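Local coordinates for protein acylphosphatase (Coxiella burnetii, PDB 3TRG) that catalyses the hydrolysis of acyl phosphates, yielding a carboxylate and inorganic phosphate, at residues A[12-17]-A[82-87]; A[16-21]-A[52-57]; A[26-31]-A[42-47]; A[36-41]-A[63-68]. One frame throughout, in Å; residues are numbered along the deposited sequence.

Contact 1. Residues A[12-17]-A[82-87]; sequences TCIHVT and VNWEEI. With EDO (1,2-ethanediol), chain C.
Residues 12-17 and 82-87 run antiparallel, and the backbone of His-15 and Glu-85 carries a central hydrogen-bonded pair: His-15 N donates to Glu-85 O (2.8 Å) and Glu-85 N returns a bond to His-15 O (3.0 Å). Thr-17 and Asn-83 repeat the pattern, though the position of Asn-83 O is less certain, with the non-hydrogen-bonded pair Val-16 and Trp-84 between.

Apolar contacts follow the sheet's faces. Beta-branched Val-16 suits a strand and has a methyl for each of two neighbours: CG1 meets Val-82 CG1 at 3.7 Å, and CG2 lies against Trp-84 CB. Ile-14 CG2 approaches the six-membered part of the indole obliquely, 3.8 Å from Trp-84 CE3. Helix 60-69 covers this side, Ile-63 and Thr-67 touching Ile-14. On the other face, Cys-13 CB packs on Ile-87 CG1, while Cys-13 SG forms the disulfide with Cys-57.

Polar side chains finish the pairing. The extended Glu-86, its CG anti to the backbone N (chi1 -173°), reaches past Cys-13 O and meets the Thr-12 side chain at about a right angle, accepting from OG1 at 2.6 Å through the anti lone pair of OE2. An ethanediol, probably from the crystallisation liquor and modelled too close to Asn-83 O, bridges two residues: His-15 ND1 donates in the ring plane to its O1 (2.7 Å, 175° at the hydrogen), and O1 donates to Glu-85 OE2 at 2.8 Å. A water links Thr-17 OG1 with Asn-83 ND2.

Since His-15 NE2 also bonds Glu-53, both ring nitrogens are engaged; nearby carboxylates may bias the imidazole toward its protonated form.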
loop_
_atom_site.group_PDB
_atom_site.type_symbol
_atom_site.label_atom_id
_atom_site.label_comp_id
_atom_site.label_asym_id
_atom_site.label_seq_id
_atom_site.Cartn_x
_atom_site.Cartn_y
_atom_site.Cartn_z
ATOM N N THR A 12 -1.399 -10.449 -7.376
ATOM C CA THR A 12 -0.215 -10.745 -6.588
ATOM C C THR A 12 -0.190 -9.834 -5.368
ATOM O O THR A 12 -1.140 -9.101 -5.121
ATOM C CB THR A 12 1.077 -10.575 -7.419
ATOM O OG1 THR A 12 2.184 -11.137 -6.706
ATOM C CG2 THR A 12 1.334 -9.098 -7.715
ATOM N N CYS A 13 0.892 -9.885 -4.604
ATOM C CA CYS A 13 1.027 -9.037 -3.429
ATOM C C CYS A 13 2.383 -8.348 -3.436
ATOM O O CYS A 13 3.368 -8.900 -3.942
ATOM C CB CYS A 13 0.910 -9.863 -2.144
ATOM S SG CYS A 13 -0.693 -10.617 -1.835
ATOM N N ILE A 14 2.430 -7.146 -2.866
ATOM C CA ILE A 14 3.694 -6.443 -2.666
ATOM C C ILE A 14 3.815 -5.970 -1.219
ATOM O O ILE A 14 2.807 -5.809 -0.522
ATOM C CB ILE A 14 3.854 -5.231 -3.620
ATOM C CG1 ILE A 14 2.807 -4.154 -3.318
ATOM C CG2 ILE A 14 3.797 -5.679 -5.085
ATOM C CD1 ILE A 14 3.091 -2.820 -4.009
ATOM N N HIS A 15 5.051 -5.756 -0.781
ATOM C CA HIS A 15 5.343 -5.157 0.512
ATOM C C HIS A 15 6.066 -3.841 0.246
ATOM O O HIS A 15 6.921 -3.769 -0.636
ATOM C CB HIS A 15 6.222 -6.101 1.334
ATOM C CG HIS A 15 6.652 -5.538 2.652
ATOM N ND1 HIS A 15 7.913 -5.022 2.862
ATOM C CD2 HIS A 15 5.994 -5.416 3.830
ATOM C CE1 HIS A 15 8.013 -4.607 4.114
ATOM N NE2 HIS A 15 6.862 -4.835 4.722
ATOM N N VAL A 16 5.711 -2.802 0.998
ATOM C CA VAL A 16 6.235 -1.462 0.743
ATOM C C VAL A 16 6.639 -0.768 2.030
ATOM O O VAL A 16 5.973 -0.916 3.057
ATOM C CB VAL A 16 5.175 -0.569 0.075
ATOM C CG1 VAL A 16 5.824 0.681 -0.534
ATOM C CG2 VAL A 16 4.392 -1.351 -0.981
ATOM N N THR A 17 7.733 -0.014 1.966
ATOM C CA THR A 17 8.023 0.997 2.978
ATOM C C THR A 17 8.099 2.366 2.312
ATOM O O THR A 17 8.626 2.507 1.205
ATOM C CB THR A 17 9.311 0.717 3.773
ATOM O OG1 THR A 17 10.403 0.525 2.869
ATOM C CG2 THR A 17 9.144 -0.525 4.642
ATOM N N VAL A 82 9.939 5.478 -1.952
ATOM C CA VAL A 82 9.009 4.362 -1.921
ATOM C C VAL A 82 9.792 3.124 -2.330
ATOM O O VAL A 82 10.359 3.066 -3.426
ATOM C CB VAL A 82 7.837 4.565 -2.892
ATOM C CG1 VAL A 82 6.912 3.353 -2.870
ATOM C CG2 VAL A 82 7.078 5.837 -2.547
ATOM N N ASN A 83 9.840 2.145 -1.437
ATOM C CA ASN A 83 10.618 0.941 -1.670
ATOM C C ASN A 83 9.670 -0.240 -1.616
ATOM O O ASN A 83 9.088 -0.514 -0.574
ATOM C CB ASN A 83 11.695 0.816 -0.592
ATOM C CG ASN A 83 12.580 -0.389 -0.787
ATOM O OD1 ASN A 83 12.693 -0.921 -1.889
ATOM N ND2 ASN A 83 13.220 -0.827 0.290
ATOM N N TRP A 84 9.493 -0.925 -2.737
ATOM C CA TRP A 84 8.560 -2.043 -2.766
ATOM C C TRP A 84 9.164 -3.301 -3.367
ATOM O O TRP A 84 10.112 -3.245 -4.150
ATOM C CB TRP A 84 7.256 -1.667 -3.485
ATOM C CG TRP A 84 7.363 -1.416 -4.974
ATOM C CD1 TRP A 84 7.584 -0.219 -5.594
ATOM C CD2 TRP A 84 7.199 -2.382 -6.020
ATOM N NE1 TRP A 84 7.591 -0.386 -6.963
ATOM C CE2 TRP A 84 7.356 -1.704 -7.249
ATOM C CE3 TRP A 84 6.948 -3.759 -6.035
ATOM C CZ2 TRP A 84 7.266 -2.355 -8.479
ATOM C CZ3 TRP A 84 6.860 -4.404 -7.257
ATOM C CH2 TRP A 84 7.020 -3.702 -8.464
ATOM N N GLU A 85 8.628 -4.447 -2.968
ATOM C CA GLU A 85 8.960 -5.679 -3.658
ATOM C C GLU A 85 7.750 -6.591 -3.689
ATOM O O GLU A 85 6.899 -6.548 -2.799
ATOM C CB GLU A 85 10.152 -6.384 -3.003
ATOM C CG GLU A 85 9.834 -7.111 -1.710
ATOM C CD GLU A 85 11.080 -7.604 -1.000
ATOM O OE1 GLU A 85 11.522 -8.738 -1.274
ATOM O OE2 GLU A 85 11.621 -6.844 -0.172
ATOM N N GLU A 86 7.664 -7.404 -4.729
ATOM C CA GLU A 86 6.632 -8.417 -4.792
ATOM C C GLU A 86 6.963 -9.497 -3.764
ATOM O O GLU A 86 8.139 -9.800 -3.527
ATOM C CB GLU A 86 6.578 -9.014 -6.196
ATOM C CG GLU A 86 5.428 -9.959 -6.409
ATOM C CD GLU A 86 5.389 -10.503 -7.821
ATOM O OE1 GLU A 86 6.379 -10.318 -8.565
ATOM O OE2 GLU A 86 4.368 -11.124 -8.185
ATOM N N ILE A 87 5.931 -10.065 -3.148
ATOM C CA ILE A 87 6.123 -11.063 -2.103
ATOM C C ILE A 87 5.307 -12.335 -2.347
ATOM O O ILE A 87 4.430 -12.379 -3.218
ATOM C CB ILE A 87 5.768 -10.496 -0.701
ATOM C CG1 ILE A 87 4.312 -10.017 -0.658
ATOM C CG2 ILE A 87 6.727 -9.359 -0.309
ATOM C CD1 ILE A 87 3.851 -9.595 0.740
HETATM C C1 EDO C . 10.352 -3.837 0.326
HETATM O O1 EDO C . 9.961 -4.994 1.079
HETATM C C2 EDO C . 10.068 -2.588 1.147
HETATM O O2 EDO C . 10.908 -2.558 2.303
HETATM O O HOH W 1 12.893 -0.327 3.401
#

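Contact 2. Residues A[16-21]-A[52-57]; sequences VTVSGK and VELVAC
Val-16 and Leu-54 lie side by side and point the same way, the valine CB 3.7 Å from Leu-54 CG. Leu-54 carries its CG between the backbone N and the carbonyl carbon (chi1 62°), which brings the branch of its side chain alongside the neighbouring strand: CD2 comes up to Val-16 CB, CD1 to Val-16 CG2. Further along the same face, Val-18 and Val-52 meet through their branch points, CB to CB at 4.1 Å, and Val-18 CG2 looks across to Leu-54 CD2 at 4.3 Å. Compact branched residues suit this buried face; Leu-66 of helix 60-69 covers Leu-54.

Thr-17 and Glu-53 project from the other face. There the extended Glu-53 lays its CG 3.7 Å from Val-16 O, and its carboxylate goes on to His-15.

Beneath the side chains, two antiparallel hydrogen-bonded pairs hold the strands. Val-16 N donates to Leu-54 O at 2.9 Å and Val-18 N to Val-52 O at 2.8 Å, each bond being answered by one in reverse.

Strands 11-19 and 52-57, first and third along the chain, lie next to each other inside the sheet, the pairing at the middle of the ferredoxin-like alpha/beta sandwich that acylphosphatases adopt.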
loop_
_atom_site.group_PDB
_atom_site.type_symbol
_atom_site.label_atom_id
_atom_site.label_comp_id
_atom_site.label_asym_id
_atom_site.label_seq_id
_atom_site.Cartn_x
_atom_site.Cartn_y
_atom_site.Cartn_z
ATOM N N VAL A 16 5.711 -2.802 0.998
ATOM C CA VAL A 16 6.235 -1.462 0.743
ATOM C C VAL A 16 6.639 -0.768 2.030
ATOM O O VAL A 16 5.973 -0.916 3.057
ATOM C CB VAL A 16 5.175 -0.569 0.075
ATOM C CG1 VAL A 16 5.824 0.681 -0.534
ATOM C CG2 VAL A 16 4.392 -1.351 -0.981
ATOM N N THR A 17 7.733 -0.014 1.966
ATOM C CA THR A 17 8.023 0.997 2.978
ATOM C C THR A 17 8.099 2.366 2.312
ATOM O O THR A 17 8.626 2.507 1.205
ATOM C CB THR A 17 9.311 0.717 3.773
ATOM O OG1 THR A 17 10.403 0.525 2.869
ATOM C CG2 THR A 17 9.144 -0.525 4.642
ATOM N N VAL A 18 7.550 3.367 2.991
ATOM C CA VAL A 18 7.491 4.723 2.468
ATOM C C VAL A 18 8.140 5.651 3.480
ATOM O O VAL A 18 7.727 5.706 4.635
ATOM C CB VAL A 18 6.038 5.165 2.223
ATOM C CG1 VAL A 18 5.997 6.587 1.653
ATOM C CG2 VAL A 18 5.336 4.192 1.276
ATOM N N SER A 19 9.165 6.377 3.043
ATOM C CA SER A 19 9.897 7.265 3.936
ATOM C C SER A 19 9.622 8.730 3.630
ATOM O O SER A 19 9.197 9.077 2.527
ATOM C CB SER A 19 11.401 6.996 3.846
ATOM O OG SER A 19 11.910 7.359 2.573
ATOM N N GLY A 20 9.881 9.582 4.617
ATOM C CA GLY A 20 9.725 11.015 4.457
ATOM C C GLY A 20 8.927 11.626 5.590
ATOM O O GLY A 20 8.912 11.110 6.709
ATOM N N LYS A 21 8.273 12.742 5.295
ATOM C CA LYS A 21 7.316 13.335 6.210
ATOM C C LYS A 21 6.016 12.563 6.044
ATOM O O LYS A 21 5.227 12.840 5.138
ATOM C CB LYS A 21 7.120 14.817 5.877
ATOM C CG LYS A 21 5.806 15.417 6.364
ATOM C CD LYS A 21 5.691 15.398 7.876
ATOM C CE LYS A 21 4.387 16.045 8.325
ATOM N NZ LYS A 21 4.247 16.048 9.807
ATOM N N VAL A 52 6.232 4.481 6.770
ATOM C CA VAL A 52 4.946 3.821 6.605
ATOM C C VAL A 52 5.220 2.446 6.006
ATOM O O VAL A 52 6.095 2.302 5.151
ATOM C CB VAL A 52 4.002 4.642 5.702
ATOM C CG1 VAL A 52 2.836 3.799 5.208
ATOM C CG2 VAL A 52 3.499 5.867 6.450
ATOM N N GLU A 53 4.514 1.426 6.483
ATOM C CA GLU A 53 4.701 0.077 5.967
ATOM C C GLU A 53 3.358 -0.486 5.530
ATOM O O GLU A 53 2.356 -0.313 6.216
ATOM C CB GLU A 53 5.333 -0.838 7.023
ATOM C CG GLU A 53 5.587 -2.250 6.512
ATOM C CD GLU A 53 5.957 -3.229 7.611
ATOM O OE1 GLU A 53 5.834 -2.871 8.802
ATOM O OE2 GLU A 53 6.363 -4.362 7.273
ATOM N N LEU A 54 3.327 -1.157 4.383
ATOM C CA LEU A 54 2.075 -1.757 3.930
ATOM C C LEU A 54 2.290 -3.031 3.129
ATOM O O LEU A 54 3.366 -3.265 2.582
ATOM C CB LEU A 54 1.249 -0.764 3.095
ATOM C CG LEU A 54 1.907 -0.281 1.798
ATOM C CD1 LEU A 54 0.916 -0.375 0.651
ATOM C CD2 LEU A 54 2.406 1.143 1.959
ATOM N N VAL A 55 1.252 -3.860 3.101
ATOM C CA VAL A 55 1.142 -4.954 2.153
ATOM C C VAL A 55 -0.120 -4.707 1.335
ATOM O O VAL A 55 -1.175 -4.364 1.884
ATOM C CB VAL A 55 1.039 -6.314 2.867
ATOM C CG1 VAL A 55 0.579 -7.401 1.895
ATOM C CG2 VAL A 55 2.386 -6.687 3.498
ATOM N N ALA A 56 -0.008 -4.845 0.019
ATOM C CA ALA A 56 -1.150 -4.643 -0.862
ATOM C C ALA A 56 -1.253 -5.816 -1.824
ATOM O O ALA A 56 -0.255 -6.215 -2.427
ATOM C CB ALA A 56 -1.012 -3.340 -1.624
ATOM N N CYS A 57 -2.459 -6.366 -1.953
ATOM C CA CYS A 57 -2.708 -7.518 -2.808
ATOM C C CYS A 57 -3.875 -7.226 -3.736
ATOM O O CYS A 57 -4.869 -6.615 -3.327
ATOM C CB CYS A 57 -3.065 -8.748 -1.969
ATOM S SG CYS A 57 -1.811 -9.272 -0.784
#

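Contact 3. Residues A[26-31]-A[42-47]; sequences FFRESV and GWVKNL
This is helix-on-sheet packing at the predicted active site, where the first turn of helix 27-37, through Arg-28 and Val-31, rests on Val-44 and Asn-46 of strand 41-46. Valines make the apolar part. Val-31 CG1 lies 3.9 Å from Val-44 CB, the two side chains meeting at a slant, and Val-44 CG1 presses on the helix backbone 3.3 Å from Arg-28 O. Small branched residues let helix and strand come close; Phe-95 of strand 95-97 flanks both valines.

In the acylphosphatase fold, the arginine at the start of this helix probably binds the substrate phosphate, and the asparagine at the end of the strand probably positions the attacking water. Here they touch through the aliphatic part of the arginine: Asn-46 OD1 sits 3.0 Å from Arg-28 CG and 3.6 Å from CD, near the plane of the guanidinium but beyond bonding distance of NE. The guanidinium and amide planes are turned 56° apart. A bend at chi3 (-34°) swings the arginine tip aside, where NH2 forms a salt bridge with Glu-29 OE2 (3.1 Å, a weak, bent bond) and NH1 pairs with the C-terminal carboxylate of Arg-98. Asn-46 ND2, a donor, is held by Val-22 O, which helps to set the rotation of the amide and turns OD1 toward the arginine.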
loop_
_atom_site.group_PDB
_atom_site.type_symbol
_atom_site.label_atom_id
_atom_site.label_comp_id
_atom_site.label_asym_id
_atom_site.label_seq_id
_atom_site.Cartn_x
_atom_site.Cartn_y
_atom_site.Cartn_z
ATOM N N PHE A 26 -2.432 11.662 8.400
ATOM C CA PHE A 26 -3.414 10.617 8.149
ATOM C C PHE A 26 -2.947 9.684 7.032
ATOM O O PHE A 26 -3.736 9.269 6.182
ATOM C CB PHE A 26 -4.772 11.235 7.795
ATOM C CG PHE A 26 -5.386 12.039 8.910
ATOM C CD1 PHE A 26 -5.824 11.422 10.067
ATOM C CD2 PHE A 26 -5.539 13.412 8.792
ATOM C CE1 PHE A 26 -6.399 12.162 11.096
ATOM C CE2 PHE A 26 -6.110 14.154 9.811
ATOM C CZ PHE A 26 -6.540 13.530 10.963
ATOM N N PHE A 27 -1.663 9.343 7.037
ATOM C CA PHE A 27 -1.124 8.508 5.965
ATOM C C PHE A 27 -1.761 7.112 5.905
ATOM O O PHE A 27 -2.130 6.647 4.821
ATOM C CB PHE A 27 0.403 8.415 6.041
ATOM C CG PHE A 27 1.055 8.254 4.698
ATOM C CD1 PHE A 27 0.914 7.075 3.990
ATOM C CD2 PHE A 27 1.792 9.287 4.137
ATOM C CE1 PHE A 27 1.498 6.921 2.741
ATOM C CE2 PHE A 27 2.379 9.141 2.889
ATOM C CZ PHE A 27 2.234 7.959 2.192
ATOM N N ARG A 28 -1.912 6.461 7.059
ATOM C CA ARG A 28 -2.544 5.142 7.128
ATOM C C ARG A 28 -3.921 5.149 6.485
ATOM O O ARG A 28 -4.225 4.326 5.626
ATOM C CB ARG A 28 -2.695 4.682 8.583
ATOM C CG ARG A 28 -1.425 4.210 9.261
ATOM C CD ARG A 28 -1.740 3.743 10.678
ATOM N NE ARG A 28 -2.809 4.560 11.234
ATOM C CZ ARG A 28 -3.820 4.096 11.959
ATOM N NH1 ARG A 28 -3.900 2.806 12.258
ATOM N NH2 ARG A 28 -4.751 4.932 12.391
ATOM N N GLU A 29 -4.767 6.074 6.925
ATOM C CA GLU A 29 -6.129 6.140 6.414
ATOM C C GLU A 29 -6.158 6.400 4.910
ATOM O O GLU A 29 -6.988 5.838 4.198
ATOM C CB GLU A 29 -6.950 7.191 7.169
ATOM C CG GLU A 29 -7.166 6.852 8.645
ATOM C CD GLU A 29 -6.032 7.319 9.539
ATOM O OE1 GLU A 29 -5.015 7.832 9.026
ATOM O OE2 GLU A 29 -6.164 7.183 10.774
ATOM N N SER A 30 -5.237 7.228 4.426
ATOM C CA SER A 30 -5.217 7.592 3.007
ATOM C C SER A 30 -4.822 6.404 2.134
ATOM O O SER A 30 -5.332 6.239 1.023
ATOM C CB SER A 30 -4.289 8.790 2.753
ATOM O OG SER A 30 -2.924 8.414 2.706
ATOM N N VAL A 31 -3.914 5.578 2.646
ATOM C CA VAL A 31 -3.503 4.366 1.943
ATOM C C VAL A 31 -4.674 3.380 1.877
ATOM O O VAL A 31 -4.958 2.816 0.816
ATOM C CB VAL A 31 -2.286 3.700 2.620
ATOM C CG1 VAL A 31 -2.018 2.328 2.019
ATOM C CG2 VAL A 31 -1.050 4.595 2.492
ATOM N N GLY A 42 -5.131 -6.013 2.062
ATOM C CA GLY A 42 -3.876 -5.956 2.784
ATOM C C GLY A 42 -3.967 -5.084 4.019
ATOM O O GLY A 42 -5.004 -5.042 4.683
ATOM N N TRP A 43 -2.879 -4.392 4.337
ATOM C CA TRP A 43 -2.832 -3.594 5.560
ATOM C C TRP A 43 -1.785 -2.488 5.489
ATOM O O TRP A 43 -0.870 -2.528 4.660
ATOM C CB TRP A 43 -2.564 -4.491 6.779
ATOM C CG TRP A 43 -1.309 -5.323 6.674
ATOM C CD1 TRP A 43 -1.220 -6.624 6.261
ATOM C CD2 TRP A 43 0.030 -4.909 6.989
ATOM N NE1 TRP A 43 0.093 -7.043 6.302
ATOM C CE2 TRP A 43 0.877 -6.012 6.744
ATOM C CE3 TRP A 43 0.592 -3.718 7.455
ATOM C CZ2 TRP A 43 2.258 -5.954 6.949
ATOM C CZ3 TRP A 43 1.963 -3.664 7.661
ATOM C CH2 TRP A 43 2.779 -4.775 7.407
ATOM N N VAL A 44 -1.926 -1.501 6.366
ATOM C CA VAL A 44 -0.974 -0.399 6.422
ATOM C C VAL A 44 -0.780 0.063 7.857
ATOM O O VAL A 44 -1.724 0.099 8.643
ATOM C CB VAL A 44 -1.438 0.796 5.555
ATOM C CG1 VAL A 44 -2.792 1.331 6.034
ATOM C CG2 VAL A 44 -0.388 1.903 5.561
ATOM N N LYS A 45 0.451 0.411 8.200
ATOM C CA LYS A 45 0.709 0.994 9.504
ATOM C C LYS A 45 1.752 2.093 9.405
ATOM O O LYS A 45 2.460 2.208 8.400
ATOM C CB LYS A 45 1.142 -0.079 10.503
ATOM C CG LYS A 45 2.504 -0.666 10.210
ATOM C CD LYS A 45 2.788 -1.915 11.051
ATOM C CE LYS A 45 3.278 -1.569 12.441
ATOM N NZ LYS A 45 4.034 -2.703 13.046
ATOM N N ASN A 46 1.817 2.911 10.446
ATOM C CA ASN A 46 2.874 3.892 10.600
ATOM C C ASN A 46 3.844 3.315 11.598
ATOM O O ASN A 46 3.484 3.114 12.752
ATOM C CB ASN A 46 2.318 5.196 11.178
ATOM C CG ASN A 46 1.886 6.177 10.109
ATOM O OD1 ASN A 46 0.735 6.179 9.689
ATOM N ND2 ASN A 46 2.807 7.029 9.676
ATOM N N LEU A 47 5.066 3.037 11.171
ATOM C CA LEU A 47 6.074 2.574 12.112
ATOM C C LEU A 47 6.481 3.751 12.992
ATOM O O LEU A 47 6.730 4.852 12.496
ATOM C CB LEU A 47 7.279 1.991 11.365
ATOM C CG LEU A 47 6.965 0.799 10.454
ATOM C CD1 LEU A 47 8.208 0.391 9.681
ATOM C CD2 LEU A 47 6.412 -0.378 11.249
#

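Contact 4. Residues A[36-41]-A[63-68]; sequences EELQLT and IMILTE
No ring, amide or carboxylate has a face or edge in the contact of Leu-38 and Leu-40 with Ile-63, Ile-65 and Leu-66; the contact is aliphatic, and the methyls of the two loop leucines do the reaching. Leu-38 puts both of its methyls against Ile-65 CG2, with CD2 at 4.0 Å, and its CD1 also reaches the helix backbone, 3.9 Å from Leu-66 N. Leu-40 spreads its methyls over Leu-66 and, a turn earlier, Ile-63: CD1 meets Leu-66 CD2 at 3.8 Å, while CD2 comes across Ile-63 CG1 at about a right angle, a contact less certain because Ile-63 has a second conformer.

The leucines face helix 60-69 together because a Schellman motif ends helix 27-37 between them. Gln-39, at positive phi (57°), is its C-prime residue; Gln-39 N bonds to Glu-36 O at 3.0 Å and Leu-40 N to Ala-35 O. The reversal leaves Leu-38 and Leu-40 pointing the same way as the chain leaves the helix for strand 41-46. In both, CG is anti to the carbonyl carbon (chi1 -64° in Leu-38); this carries the two methyls of each forward to helix 60-69, a reach that suits leucine. Leu-66 is the shared partner: its CB touches CD1 of each leucine, and beyond it lie Leu-54 and Ala-56 of the sheet. Leu-38 O also accepts a hydrogen bond from Ser-62 OG.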
loop_
_atom_site.group_PDB
_atom_site.type_symbol
_atom_site.label_atom_id
_atom_site.label_comp_id
_atom_site.label_asym_id
_atom_site.label_seq_id
_atom_site.Cartn_x
_atom_site.Cartn_y
_atom_site.Cartn_z
ATOM N N GLU A 36 -8.667 0.676 -1.287
ATOM C CA GLU A 36 -10.049 0.253 -1.497
ATOM C C GLU A 36 -10.576 0.728 -2.850
ATOM O O GLU A 36 -11.248 -0.020 -3.557
ATOM C CB GLU A 36 -10.940 0.726 -0.344
ATOM C CG GLU A 36 -10.598 0.023 0.955
ATOM C CD GLU A 36 -11.503 0.411 2.100
ATOM O OE1 GLU A 36 -12.125 1.495 2.045
ATOM O OE2 GLU A 36 -11.587 -0.380 3.063
ATOM N N GLU A 37 -10.252 1.964 -3.214
ATOM C CA GLU A 37 -10.666 2.500 -4.507
ATOM C C GLU A 37 -10.065 1.705 -5.660
ATOM O O GLU A 37 -10.658 1.606 -6.735
ATOM C CB GLU A 37 -10.318 3.988 -4.605
ATOM C CG GLU A 37 -11.200 4.829 -3.693
ATOM C CD GLU A 37 -10.675 6.226 -3.443
ATOM O OE1 GLU A 37 -9.541 6.540 -3.865
ATOM O OE2 GLU A 37 -11.406 7.013 -2.807
ATOM N N LEU A 38 -8.898 1.118 -5.419
ATOM C CA LEU A 38 -8.236 0.295 -6.426
ATOM C C LEU A 38 -8.542 -1.198 -6.275
ATOM O O LEU A 38 -7.939 -2.031 -6.952
ATOM C CB LEU A 38 -6.723 0.534 -6.382
ATOM C CG LEU A 38 -6.292 1.959 -6.734
ATOM C CD1 LEU A 38 -4.826 2.153 -6.390
ATOM C CD2 LEU A 38 -6.540 2.238 -8.214
ATOM N N GLN A 39 -9.467 -1.531 -5.380
ATOM C CA GLN A 39 -9.834 -2.920 -5.120
ATOM C C GLN A 39 -8.646 -3.780 -4.700
ATOM O O GLN A 39 -8.467 -4.902 -5.193
ATOM C CB GLN A 39 -10.527 -3.541 -6.339
ATOM C CG GLN A 39 -11.807 -2.824 -6.739
ATOM C CD GLN A 39 -12.676 -3.656 -7.662
ATOM O OE1 GLN A 39 -12.957 -4.824 -7.384
ATOM N NE2 GLN A 39 -13.106 -3.059 -8.767
ATOM N N LEU A 40 -7.845 -3.240 -3.786
ATOM C CA LEU A 40 -6.719 -3.964 -3.216
ATOM C C LEU A 40 -7.035 -4.335 -1.776
ATOM O O LEU A 40 -7.825 -3.659 -1.108
ATOM C CB LEU A 40 -5.459 -3.095 -3.254
ATOM C CG LEU A 40 -4.960 -2.684 -4.641
ATOM C CD1 LEU A 40 -3.835 -1.667 -4.516
ATOM C CD2 LEU A 40 -4.506 -3.906 -5.420
ATOM N N THR A 41 -6.410 -5.410 -1.304
ATOM C CA THR A 41 -6.537 -5.844 0.083
ATOM C C THR A 41 -5.161 -5.839 0.747
ATOM O O THR A 41 -4.144 -5.668 0.079
ATOM C CB THR A 41 -7.144 -7.249 0.171
ATOM O OG1 THR A 41 -6.303 -8.173 -0.533
ATOM C CG2 THR A 41 -8.538 -7.265 -0.444
ATOM N N ILE A 63 -2.060 -2.423 -8.272
ATOM C CA ILE A 63 -0.838 -2.379 -7.474
ATOM C C ILE A 63 0.105 -1.286 -7.987
ATOM O O ILE A 63 0.625 -0.474 -7.212
ATOM C CB ILE A 63 -0.135 -3.756 -7.468
ATOM C CG1 ILE A 63 -0.954 -4.759 -6.649
ATOM C CG2 ILE A 63 1.288 -3.647 -6.931
ATOM C CD1 ILE A 63 -0.386 -6.154 -6.647
HETATM N N MSE A 64 0.301 -1.243 -9.299
HETATM C CA MSE A 64 1.241 -0.286 -9.874
HETATM C C MSE A 64 0.747 1.157 -9.857
HETATM O O MSE A 64 1.543 2.086 -9.797
HETATM C CB MSE A 64 1.670 -0.723 -11.278
HETATM C CG MSE A 64 2.447 -2.030 -11.269
HETATM SE SE MSE A 64 4.086 -1.890 -10.191
HETATM C CE MSE A 64 5.051 -0.662 -11.349
ATOM N N ILE A 65 -0.566 1.341 -9.900
ATOM C CA ILE A 65 -1.131 2.663 -9.694
ATOM C C ILE A 65 -0.880 3.100 -8.247
ATOM O O ILE A 65 -0.495 4.242 -7.993
ATOM C CB ILE A 65 -2.626 2.679 -10.017
ATOM C CG1 ILE A 65 -2.830 2.475 -11.522
ATOM C CG2 ILE A 65 -3.264 3.990 -9.559
ATOM C CD1 ILE A 65 -4.269 2.285 -11.906
ATOM N N LEU A 66 -1.073 2.183 -7.303
ATOM C CA LEU A 66 -0.801 2.487 -5.898
ATOM C C LEU A 66 0.651 2.890 -5.652
ATOM O O LEU A 66 0.910 3.897 -4.990
ATOM C CB LEU A 66 -1.151 1.296 -5.004
ATOM C CG LEU A 66 -0.910 1.523 -3.510
ATOM C CD1 LEU A 66 -1.892 2.549 -2.971
ATOM C CD2 LEU A 66 -1.044 0.206 -2.763
ATOM N N THR A 67 1.594 2.106 -6.174
ATOM C CA THR A 67 3.009 2.396 -5.947
ATOM C C THR A 67 3.414 3.760 -6.507
ATOM O O THR A 67 4.292 4.416 -5.955
ATOM C CB THR A 67 3.962 1.297 -6.491
ATOM O OG1 THR A 67 3.801 1.156 -7.907
ATOM C CG2 THR A 67 3.704 -0.039 -5.808
ATOM N N GLU A 68 2.783 4.188 -7.596
ATOM C CA GLU A 68 3.092 5.505 -8.140
ATOM C C GLU A 68 2.495 6.589 -7.251
ATOM O O GLU A 68 3.130 7.609 -6.983
ATOM C CB GLU A 68 2.603 5.662 -9.581
ATOM C CG GLU A 68 2.858 7.062 -10.128
ATOM C CD GLU A 68 2.686 7.166 -11.630
ATOM O OE1 GLU A 68 2.682 6.118 -12.312
ATOM O OE2 GLU A 68 2.563 8.305 -12.131
#

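Overall arrangement
Contacts 1 and 2 share strand 11-19, with Val-16 and Thr-17 in both; their centres lie about 8 Å apart, and together they join three adjacent strands, 78-87, 11-19 and 52-57. Contact 3, its centre also about 8 Å from that of contact 2, adds neighbouring strand 41-46 and seats helix 27-37 on the sheet. Contact 4 joins the turn just after that helix to helix 60-69. Its centre is about 12 Å from those of contacts 1 and 2, and it touches both. Along the chain, contact 3 falls within the span bracketed by contact 2, whereas contacts 2 and 4 alternate. Two helices thus pack on one sheet, with the predicted active site in contact 3, about 14 Å, centre to centre, from contact 1.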